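Tryptophan--tRNA ligase (Aeropyrum pernix, PDB 3A04) catalyses the ATP-dependent attachment of L-tryptophan to tRNA(Trp), releasing AMP and diphosphate, as a class I aminoacyl-tRNA synthetase. Local coordinates at residues F58-E63 with E237-A242; S80-F85 with L268-E273; G215-P220 with H246-G251. All coordinates share one frame; numbering follows the deposited sequence.

In the fold
Of the segments in contact, 58-63 at the start of helix 58-66 comes first; contact 1 brings it against 237-242 and the start of strand 242-246, closing a span of 173 residues. The chain runs through strand 72-77 into the loop of contact 2; contacts 1 and 2 cross, since 80-85 lies between the two segments of contact 1 and 268-273 lies beyond them. Contact 3, between the ends of strands 210-215 and 242-246, lies within the span of contact 2 but crosses contact 1. The centres of contacts 1 and 2 are about 35 Å apart, that of contact 3 about 21 Å from each. Contacts 2 and 3 touch where Phe-85 packs on Gln-249.

Contact 1 (F58-E63 with E237-A242); sequences FDKILE and ELERPA
Ile-61 and Ala-242 make the apolar part of this contact. CG1 of Ile-61 stands 3.5 Å from Ala-242 CB, closer than carbons usually pack. CD1 of the same isoleucine reaches the methyl too. With chi1 at -52°, CG1 lies anti to the carbonyl carbon, and this turn brings the branch across to the alanine. The methyl also comes up to the first turn of helix 58-66, 3.7 Å from the backbone N of Phe-58, a nitrogen hydrogen-bonded to His-55.

The polar part is carried by water. Lys-60 NZ donates to two waters: water 1, which in turn donates to the carbonyl O of Arg-240 at 2.7 Å, and water 2, which also accepts from Arg-240 NE at 2.9 Å. A bend at chi3 (68°) brings NZ within bonding distance of both waters.

Charges gather without direct bonding. Lys-60 and Glu-239 run past each other in opposite directions, NZ remaining 4.2 Å from OE1, beyond a salt bridge, while Glu-239 OE2 is taken by His-209. NZ is also 4.0 Å from Arg-240 NH2, a like charge, but the guanidinium is tied through NH1 to Asp-230.

The chemistry thus divides into a tight methyl contact beside the sheet and a hydrated polar margin, where the nearby carboxylate and the bridging waters probably soften the repulsion between the two cations.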
loop_
_atom_site.group_PDB
_atom_site.type_symbol
_atom_site.label_atom_id
_atom_site.label_comp_id
_atom_site.label_asym_id
_atom_site.label_seq_id
_atom_site.Cartn_x
_atom_site.Cartn_y
_atom_site.Cartn_z
ATOM N N PHE A 58 17.065 -18.972 -14.284
ATOM C CA PHE A 58 18.451 -18.530 -13.887
ATOM C C PHE A 58 19.435 -18.529 -15.076
ATOM O O PHE A 58 20.458 -17.795 -15.130
ATOM C CB PHE A 58 18.952 -19.447 -12.717
ATOM C CG PHE A 58 20.206 -18.948 -12.002
ATOM C CD1 PHE A 58 20.327 -17.615 -11.654
ATOM C CD2 PHE A 58 21.268 -19.843 -11.707
ATOM C CE1 PHE A 58 21.515 -17.125 -10.966
ATOM C CE2 PHE A 58 22.439 -19.410 -11.073
ATOM C CZ PHE A 58 22.580 -18.058 -10.694
ATOM N N ASP A 59 19.165 -19.379 -16.060
ATOM C CA ASP A 59 19.868 -19.264 -17.374
ATOM C C ASP A 59 19.848 -17.872 -18.017
ATOM O O ASP A 59 20.902 -17.338 -18.432
ATOM C CB ASP A 59 19.348 -20.316 -18.362
ATOM C CG ASP A 59 17.846 -20.233 -18.604
ATOM O OD1 ASP A 59 17.089 -19.771 -17.747
ATOM O OD2 ASP A 59 17.402 -20.706 -19.677
ATOM N N LYS A 60 18.669 -17.253 -18.039
ATOM C CA LYS A 60 18.550 -15.870 -18.570
ATOM C C LYS A 60 19.422 -14.934 -17.760
ATOM O O LYS A 60 20.056 -14.022 -18.310
ATOM C CB LYS A 60 17.066 -15.409 -18.502
ATOM C CG LYS A 60 16.133 -16.222 -19.450
ATOM C CD LYS A 60 14.653 -15.912 -19.254
ATOM C CE LYS A 60 14.217 -14.499 -19.692
ATOM N NZ LYS A 60 12.725 -14.186 -19.359
ATOM N N ILE A 61 19.492 -15.166 -16.420
ATOM C CA ILE A 61 20.332 -14.265 -15.596
ATOM C C ILE A 61 21.789 -14.377 -15.996
ATOM O O ILE A 61 22.484 -13.377 -16.118
ATOM C CB ILE A 61 20.247 -14.654 -14.075
ATOM C CG1 ILE A 61 18.796 -14.740 -13.634
ATOM C CG2 ILE A 61 21.081 -13.638 -13.235
ATOM C CD1 ILE A 61 18.080 -13.295 -13.761
ATOM N N LEU A 62 22.247 -15.620 -16.129
ATOM C CA LEU A 62 23.648 -15.922 -16.339
ATOM C C LEU A 62 24.000 -15.425 -17.781
ATOM O O LEU A 62 25.108 -14.881 -18.013
ATOM C CB LEU A 62 23.839 -17.470 -16.207
ATOM C CG LEU A 62 23.830 -17.943 -14.709
ATOM C CD1 LEU A 62 23.860 -19.505 -14.596
ATOM C CD2 LEU A 62 24.939 -17.288 -13.855
ATOM N N GLU A 63 23.015 -15.526 -18.690
ATOM C CA GLU A 63 23.231 -14.994 -20.091
ATOM C C GLU A 63 23.469 -13.499 -20.013
ATOM O O GLU A 63 24.464 -12.947 -20.608
ATOM C CB GLU A 63 22.045 -15.359 -21.029
ATOM C CG GLU A 63 22.127 -16.832 -21.598
ATOM C CD GLU A 63 20.808 -17.439 -22.144
ATOM O OE1 GLU A 63 19.734 -16.779 -22.135
ATOM O OE2 GLU A 63 20.836 -18.625 -22.585
ATOM N N GLU A 237 7.696 -1.605 -17.579
ATOM C CA GLU A 237 8.180 -2.824 -18.227
ATOM C C GLU A 237 9.074 -3.601 -17.201
ATOM O O GLU A 237 10.122 -3.089 -16.736
ATOM C CB GLU A 237 8.998 -2.425 -19.494
ATOM C CG GLU A 237 8.107 -1.731 -20.624
ATOM C CD GLU A 237 6.694 -2.353 -20.787
ATOM O OE1 GLU A 237 6.584 -3.511 -21.228
ATOM O OE2 GLU A 237 5.667 -1.674 -20.471
ATOM N N LEU A 238 8.623 -4.778 -16.836
ATOM C CA LEU A 238 9.274 -5.608 -15.805
ATOM C C LEU A 238 9.547 -6.960 -16.385
ATOM O O LEU A 238 8.746 -7.505 -17.130
ATOM C CB LEU A 238 8.370 -5.746 -14.582
ATOM C CG LEU A 238 8.016 -4.419 -13.880
ATOM C CD1 LEU A 238 6.844 -4.575 -12.877
ATOM C CD2 LEU A 238 9.276 -3.754 -13.208
ATOM N N GLU A 239 10.695 -7.514 -16.036
ATOM C CA GLU A 239 11.012 -8.880 -16.379
ATOM C C GLU A 239 10.535 -9.839 -15.254
ATOM O O GLU A 239 10.558 -9.520 -14.000
ATOM C CB GLU A 239 12.536 -9.006 -16.691
ATOM C CG GLU A 239 13.010 -10.554 -16.836
ATOM C CD GLU A 239 14.407 -10.809 -17.487
ATOM O OE1 GLU A 239 14.492 -10.439 -18.686
ATOM O OE2 GLU A 239 15.398 -11.412 -16.839
ATOM N N ARG A 240 10.128 -11.037 -15.679
ATOM C CA ARG A 240 9.758 -12.090 -14.746
ATOM C C ARG A 240 11.016 -12.496 -13.905
ATOM O O ARG A 240 12.091 -12.692 -14.462
ATOM C CB ARG A 240 9.245 -13.310 -15.534
ATOM C CG ARG A 240 7.824 -13.047 -16.096
ATOM C CD ARG A 240 7.254 -14.335 -16.824
ATOM N NE ARG A 240 8.055 -14.663 -17.994
ATOM C CZ ARG A 240 7.985 -14.078 -19.201
ATOM N NH1 ARG A 240 7.071 -13.122 -19.463
ATOM N NH2 ARG A 240 8.822 -14.490 -20.179
ATOM N N PRO A 241 10.900 -12.521 -12.567
ATOM C CA PRO A 241 12.133 -12.873 -11.811
ATOM C C PRO A 241 12.497 -14.344 -11.919
ATOM O O PRO A 241 11.623 -15.200 -11.936
ATOM C CB PRO A 241 11.755 -12.562 -10.348
ATOM C CG PRO A 241 10.145 -12.616 -10.368
ATOM C CD PRO A 241 9.859 -11.939 -11.718
ATOM N N ALA A 242 13.786 -14.605 -11.959
ATOM C CA ALA A 242 14.355 -15.969 -11.886
ATOM C C ALA A 242 14.425 -16.440 -10.426
ATOM O O ALA A 242 14.237 -15.644 -9.527
ATOM C CB ALA A 242 15.750 -15.988 -12.539
HETATM O O HOH W 1 12.572 -14.372 -16.509
HETATM O O HOH W 2 10.820 -15.664 -18.128
#

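Contact 2 (S80-F85 with L268-E273); sequences SGKFHF and LTDPPE
Leu-268 reaches in between Phe-83 and Phe-85 with its methyl CD1. At Phe-83 this methyl lies at the ring edge, near the ring plane, 3.9 Å from CD1 of the phenylalanine; the ring is swung there by a chi1 of -171°, with CG anti to the backbone N. Phe-85 meets the leucine at about a right angle, its CD1 3.7 Å from the same methyl. Beyond Leu-268, helix 334-364 adds Phe-348 and His-352 to the packing.

The backbone of the leucine is fixed as well. Its N donates to Phe-83 O at 3.0 Å, nearly straight at 166° and in the carbonyl plane. Water 4 donates to that same oxygen and accepts from Thr-269 OG1.

Lys-82 crosses Thr-269 obliquely, its CD 4.0 Å from OG1. Its NZ stays 4.4 Å from Asp-270 OD1, and water 3 closes the gap, accepting from NZ and donating to Thr-269 OG1 and, at 2.8 Å, to Asp-270 OD1; Asp-270 OD2 is salt-bridged to Lys-278.

Residues 80-85 belong to the HIGH region, a signature of class I synthetase catalytic domains built on a Rossmann-type fold, and here they run from strand 72-77 into helix 85-99.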
loop_
_atom_site.group_PDB
_atom_site.type_symbol
_atom_site.label_atom_id
_atom_site.label_comp_id
_atom_site.label_asym_id
_atom_site.label_seq_id
_atom_site.Cartn_x
_atom_site.Cartn_y
_atom_site.Cartn_z
ATOM N N SER A 80 11.895 -11.163 13.309
ATOM C CA SER A 80 11.212 -11.717 14.422
ATOM C C SER A 80 12.134 -12.847 14.926
ATOM O O SER A 80 12.559 -13.682 14.094
ATOM C CB SER A 80 9.963 -12.429 13.886
ATOM O OG SER A 80 9.190 -12.845 15.000
ATOM N N GLY A 81 12.394 -12.917 16.244
ATOM C CA GLY A 81 13.150 -14.062 16.784
ATOM C C GLY A 81 14.602 -14.050 16.394
ATOM O O GLY A 81 15.106 -13.085 15.813
ATOM N N LYS A 82 15.342 -15.114 16.690
ATOM C CA LYS A 82 16.778 -14.991 16.527
ATOM C C LYS A 82 17.228 -15.594 15.208
ATOM O O LYS A 82 16.548 -16.508 14.661
ATOM C CB LYS A 82 17.492 -15.678 17.717
ATOM C CG LYS A 82 17.145 -14.996 19.100
ATOM C CD LYS A 82 18.169 -15.296 20.192
ATOM C CE LYS A 82 17.922 -16.640 20.800
ATOM N NZ LYS A 82 18.485 -16.748 22.244
ATOM N N PHE A 83 18.389 -15.124 14.725
ATOM C CA PHE A 83 18.968 -15.615 13.484
ATOM C C PHE A 83 19.552 -17.018 13.686
ATOM O O PHE A 83 20.415 -17.236 14.602
ATOM C CB PHE A 83 20.069 -14.623 13.099
ATOM C CG PHE A 83 20.646 -14.828 11.734
ATOM C CD1 PHE A 83 21.646 -15.753 11.528
ATOM C CD2 PHE A 83 20.178 -14.055 10.650
ATOM C CE1 PHE A 83 22.246 -15.906 10.264
ATOM C CE2 PHE A 83 20.755 -14.182 9.436
ATOM C CZ PHE A 83 21.790 -15.134 9.229
ATOM N N HIS A 84 19.155 -17.955 12.815
ATOM C CA HIS A 84 19.490 -19.351 12.985
ATOM C C HIS A 84 20.122 -19.938 11.721
ATOM O O HIS A 84 20.344 -19.207 10.726
ATOM C CB HIS A 84 18.265 -20.160 13.554
ATOM C CG HIS A 84 17.028 -20.096 12.701
ATOM N ND1 HIS A 84 17.041 -20.354 11.342
ATOM C CD2 HIS A 84 15.741 -19.776 13.009
ATOM C CE1 HIS A 84 15.806 -20.254 10.859
ATOM N NE2 HIS A 84 14.998 -19.941 11.857
ATOM N N PHE A 85 20.455 -21.237 11.739
ATOM C CA PHE A 85 21.086 -21.851 10.565
ATOM C C PHE A 85 20.170 -21.971 9.325
ATOM O O PHE A 85 20.681 -22.149 8.242
ATOM C CB PHE A 85 21.657 -23.250 10.967
ATOM C CG PHE A 85 23.037 -23.124 11.592
ATOM C CD1 PHE A 85 23.206 -22.649 12.883
ATOM C CD2 PHE A 85 24.161 -23.402 10.837
ATOM C CE1 PHE A 85 24.561 -22.505 13.413
ATOM C CE2 PHE A 85 25.408 -23.260 11.317
ATOM C CZ PHE A 85 25.624 -22.801 12.614
ATOM N N LEU A 268 22.845 -18.400 15.895
ATOM C CA LEU A 268 24.246 -17.935 15.715
ATOM C C LEU A 268 24.836 -17.243 16.958
ATOM O O LEU A 268 26.075 -17.118 17.079
ATOM C CB LEU A 268 24.395 -17.082 14.469
ATOM C CG LEU A 268 24.706 -18.175 13.397
ATOM C CD1 LEU A 268 23.450 -18.921 12.996
ATOM C CD2 LEU A 268 25.424 -17.697 12.217
ATOM N N THR A 269 23.955 -16.784 17.831
ATOM C CA THR A 269 24.423 -16.134 19.089
ATOM C C THR A 269 24.492 -17.089 20.308
ATOM O O THR A 269 24.820 -16.648 21.423
ATOM C CB THR A 269 23.500 -14.891 19.459
ATOM O OG1 THR A 269 22.164 -15.365 19.555
ATOM C CG2 THR A 269 23.612 -13.835 18.376
ATOM N N ASP A 270 24.096 -18.360 20.119
ATOM C CA ASP A 270 24.134 -19.327 21.211
ATOM C C ASP A 270 25.571 -19.442 21.755
ATOM O O ASP A 270 26.539 -19.589 21.026
ATOM C CB ASP A 270 23.599 -20.722 20.784
ATOM C CG ASP A 270 22.112 -20.801 20.737
ATOM O OD1 ASP A 270 21.469 -19.878 21.306
ATOM O OD2 ASP A 270 21.560 -21.774 20.137
ATOM N N PRO A 271 25.699 -19.332 23.079
ATOM C CA PRO A 271 26.965 -19.628 23.702
ATOM C C PRO A 271 27.324 -21.115 23.467
ATOM O O PRO A 271 26.463 -21.984 23.266
ATOM C CB PRO A 271 26.680 -19.385 25.200
ATOM C CG PRO A 271 25.441 -18.492 25.205
ATOM C CD PRO A 271 24.638 -19.087 24.057
ATOM N N PRO A 272 28.596 -21.398 23.581
ATOM C CA PRO A 272 29.086 -22.695 23.178
ATOM C C PRO A 272 28.476 -23.767 23.972
ATOM O O PRO A 272 28.078 -24.750 23.394
ATOM C CB PRO A 272 30.597 -22.584 23.386
ATOM C CG PRO A 272 30.838 -21.278 24.165
ATOM C CD PRO A 272 29.689 -20.399 23.776
ATOM N N GLU A 273 28.297 -23.592 25.294
ATOM C CA GLU A 273 27.645 -24.662 26.062
ATOM C C GLU A 273 26.226 -24.926 25.622
ATOM O O GLU A 273 25.745 -26.066 25.596
ATOM C CB GLU A 273 27.675 -24.396 27.591
ATOM C CG GLU A 273 27.123 -25.616 28.377
ATOM C CD GLU A 273 27.549 -25.579 29.889
ATOM O OE1 GLU A 273 28.224 -24.581 30.268
ATOM O OE2 GLU A 273 27.213 -26.527 30.659
HETATM O O HOH W 3 21.116 -17.058 21.378
HETATM O O HOH W 4 21.292 -15.679 16.582
#

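Contact 3 (G215-P220 with H246-G251); sequences GADQDP and HKLQPG
The imidazole of His-246 is the flat group that meets Gly-215, whose backbone N approaches obliquely, 3.5 Å from NE2. Water 6 lies at the ring edge, in its plane, and its link to NE2 is weak at 3.4 Å. The firmer partner of this water is Gln-218 OE1, to which it donates. That amide oxygen also receives Gly-215 N at 2.7 Å, in the carbonyl plane and nearly straight (170°), so one carbonyl serves the turn and the water together. A chi1 of 54° sets CG of His-246 between its backbone N and carbonyl carbon, which brings the ring alongside Gly-215.

Water also joins the backbones: water 5 accepts from Ala-216 N and donates to His-246 O, at 2.7 Å each, spanning two atoms that are themselves 4.4 Å apart. Leu-248 lies farther along, its CD1 4.1 Å from Gly-215 CA, and its CD2 meets Asp-217 OD1 at 3.9 Å, the two side chains crossing at about a right angle.

Replacing His-246 by an alanine would probably open a gap beside Gly-215 and deprive water 6 of its weak second partner.

Strands 210-215 and 242-246 are parallel neighbours in the central sheet, with a backbone bond between His-246 and Val-214. Where they end, the first passes through the 3-10 turn 216-218 into helix 219-231, while the second continues as a loop whose Gln-249 packs on Met-308 and Tyr-311 of helix 304-313.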
loop_
_atom_site.group_PDB
_atom_site.type_symbol
_atom_site.label_atom_id
_atom_site.label_comp_id
_atom_site.label_asym_id
_atom_site.label_seq_id
_atom_site.Cartn_x
_atom_site.Cartn_y
_atom_site.Cartn_z
ATOM N N GLY A 215 12.730 -21.763 -1.116
ATOM C CA GLY A 215 12.307 -23.177 -1.032
ATOM C C GLY A 215 11.116 -23.377 -1.979
ATOM O O GLY A 215 10.415 -22.401 -2.325
ATOM N N ALA A 216 10.807 -24.638 -2.348
ATOM C CA ALA A 216 9.653 -24.910 -3.274
ATOM C C ALA A 216 8.351 -24.387 -2.736
ATOM O O ALA A 216 7.430 -23.983 -3.495
ATOM C CB ALA A 216 9.511 -26.445 -3.541
ATOM N N ASP A 217 8.250 -24.455 -1.408
ATOM C CA ASP A 217 7.047 -24.081 -0.706
ATOM C C ASP A 217 6.760 -22.590 -0.862
ATOM O O ASP A 217 5.668 -22.124 -0.530
ATOM C CB ASP A 217 7.200 -24.449 0.781
ATOM C CG ASP A 217 8.035 -23.409 1.556
ATOM O OD1 ASP A 217 9.292 -23.448 1.522
ATOM O OD2 ASP A 217 7.396 -22.506 2.195
ATOM N N GLN A 218 7.734 -21.830 -1.393
ATOM C CA GLN A 218 7.529 -20.414 -1.602
ATOM C C GLN A 218 7.248 -20.110 -3.073
ATOM O O GLN A 218 7.166 -18.966 -3.452
ATOM C CB GLN A 218 8.806 -19.665 -1.206
ATOM C CG GLN A 218 9.162 -19.821 0.276
ATOM C CD GLN A 218 10.506 -19.186 0.584
ATOM O OE1 GLN A 218 11.547 -19.778 0.337
ATOM N NE2 GLN A 218 10.477 -17.990 1.186
ATOM N N ASP A 219 7.112 -21.135 -3.926
ATOM C CA ASP A 219 6.927 -20.829 -5.335
ATOM C C ASP A 219 5.589 -20.185 -5.697
ATOM O O ASP A 219 5.548 -19.376 -6.630
ATOM C CB ASP A 219 7.224 -22.054 -6.236
ATOM C CG ASP A 219 7.506 -21.649 -7.654
ATOM O OD1 ASP A 219 8.508 -20.885 -7.911
ATOM O OD2 ASP A 219 6.700 -22.057 -8.500
ATOM N N PRO A 220 4.483 -20.545 -5.002
ATOM C CA PRO A 220 3.192 -19.905 -5.387
ATOM C C PRO A 220 3.242 -18.376 -5.365
ATOM O O PRO A 220 2.714 -17.730 -6.322
ATOM C CB PRO A 220 2.205 -20.408 -4.371
ATOM C CG PRO A 220 2.772 -21.862 -4.034
ATOM C CD PRO A 220 4.286 -21.586 -3.976
ATOM N N HIS A 246 16.085 -24.431 -3.035
ATOM C CA HIS A 246 16.901 -25.218 -2.127
ATOM C C HIS A 246 16.003 -26.163 -1.311
ATOM O O HIS A 246 14.851 -25.855 -1.055
ATOM C CB HIS A 246 17.792 -24.316 -1.239
ATOM C CG HIS A 246 17.035 -23.255 -0.484
ATOM N ND1 HIS A 246 17.319 -21.919 -0.605
ATOM C CD2 HIS A 246 16.007 -23.337 0.389
ATOM C CE1 HIS A 246 16.495 -21.216 0.145
ATOM N NE2 HIS A 246 15.697 -22.051 0.780
ATOM N N LYS A 247 16.527 -27.321 -0.893
ATOM C CA LYS A 247 15.787 -28.174 0.054
ATOM C C LYS A 247 15.950 -27.565 1.417
ATOM O O LYS A 247 17.027 -27.148 1.753
ATOM C CB LYS A 247 16.401 -29.577 0.106
ATOM C CG LYS A 247 16.613 -30.179 -1.312
ATOM C CD LYS A 247 17.713 -31.248 -1.299
ATOM C CE LYS A 247 17.081 -32.625 -1.245
ATOM N NZ LYS A 247 18.139 -33.591 -1.648
ATOM N N LEU A 248 14.903 -27.490 2.193
ATOM C CA LEU A 248 15.017 -26.936 3.543
ATOM C C LEU A 248 15.765 -27.921 4.500
ATOM O O LEU A 248 15.553 -29.143 4.462
ATOM C CB LEU A 248 13.618 -26.668 4.096
ATOM C CG LEU A 248 12.697 -25.596 3.425
ATOM C CD1 LEU A 248 12.464 -25.933 1.958
ATOM C CD2 LEU A 248 11.317 -25.529 4.145
ATOM N N GLN A 249 16.599 -27.371 5.360
ATOM C CA GLN A 249 17.265 -28.164 6.347
ATOM C C GLN A 249 16.259 -28.438 7.453
ATOM O O GLN A 249 15.606 -27.526 7.956
ATOM C CB GLN A 249 18.472 -27.422 6.944
ATOM C CG GLN A 249 19.356 -28.349 7.876
ATOM C CD GLN A 249 20.524 -27.598 8.540
ATOM O OE1 GLN A 249 20.714 -26.398 8.290
ATOM N NE2 GLN A 249 21.251 -28.271 9.465
ATOM N N PRO A 250 16.128 -29.710 7.819
ATOM C CA PRO A 250 15.242 -30.040 8.923
ATOM C C PRO A 250 15.867 -29.548 10.234
ATOM O O PRO A 250 17.095 -29.339 10.307
ATOM C CB PRO A 250 15.148 -31.557 8.853
ATOM C CG PRO A 250 16.398 -31.998 8.125
ATOM C CD PRO A 250 16.937 -30.837 7.360
ATOM N N GLY A 251 15.027 -29.205 11.190
ATOM C CA GLY A 251 15.506 -28.873 12.551
ATOM C C GLY A 251 16.187 -30.072 13.219
ATOM O O GLY A 251 16.114 -31.207 12.741
HETATM O O HOH W 5 12.314 -26.626 -1.370
HETATM O O HOH W 6 13.705 -19.692 2.091
#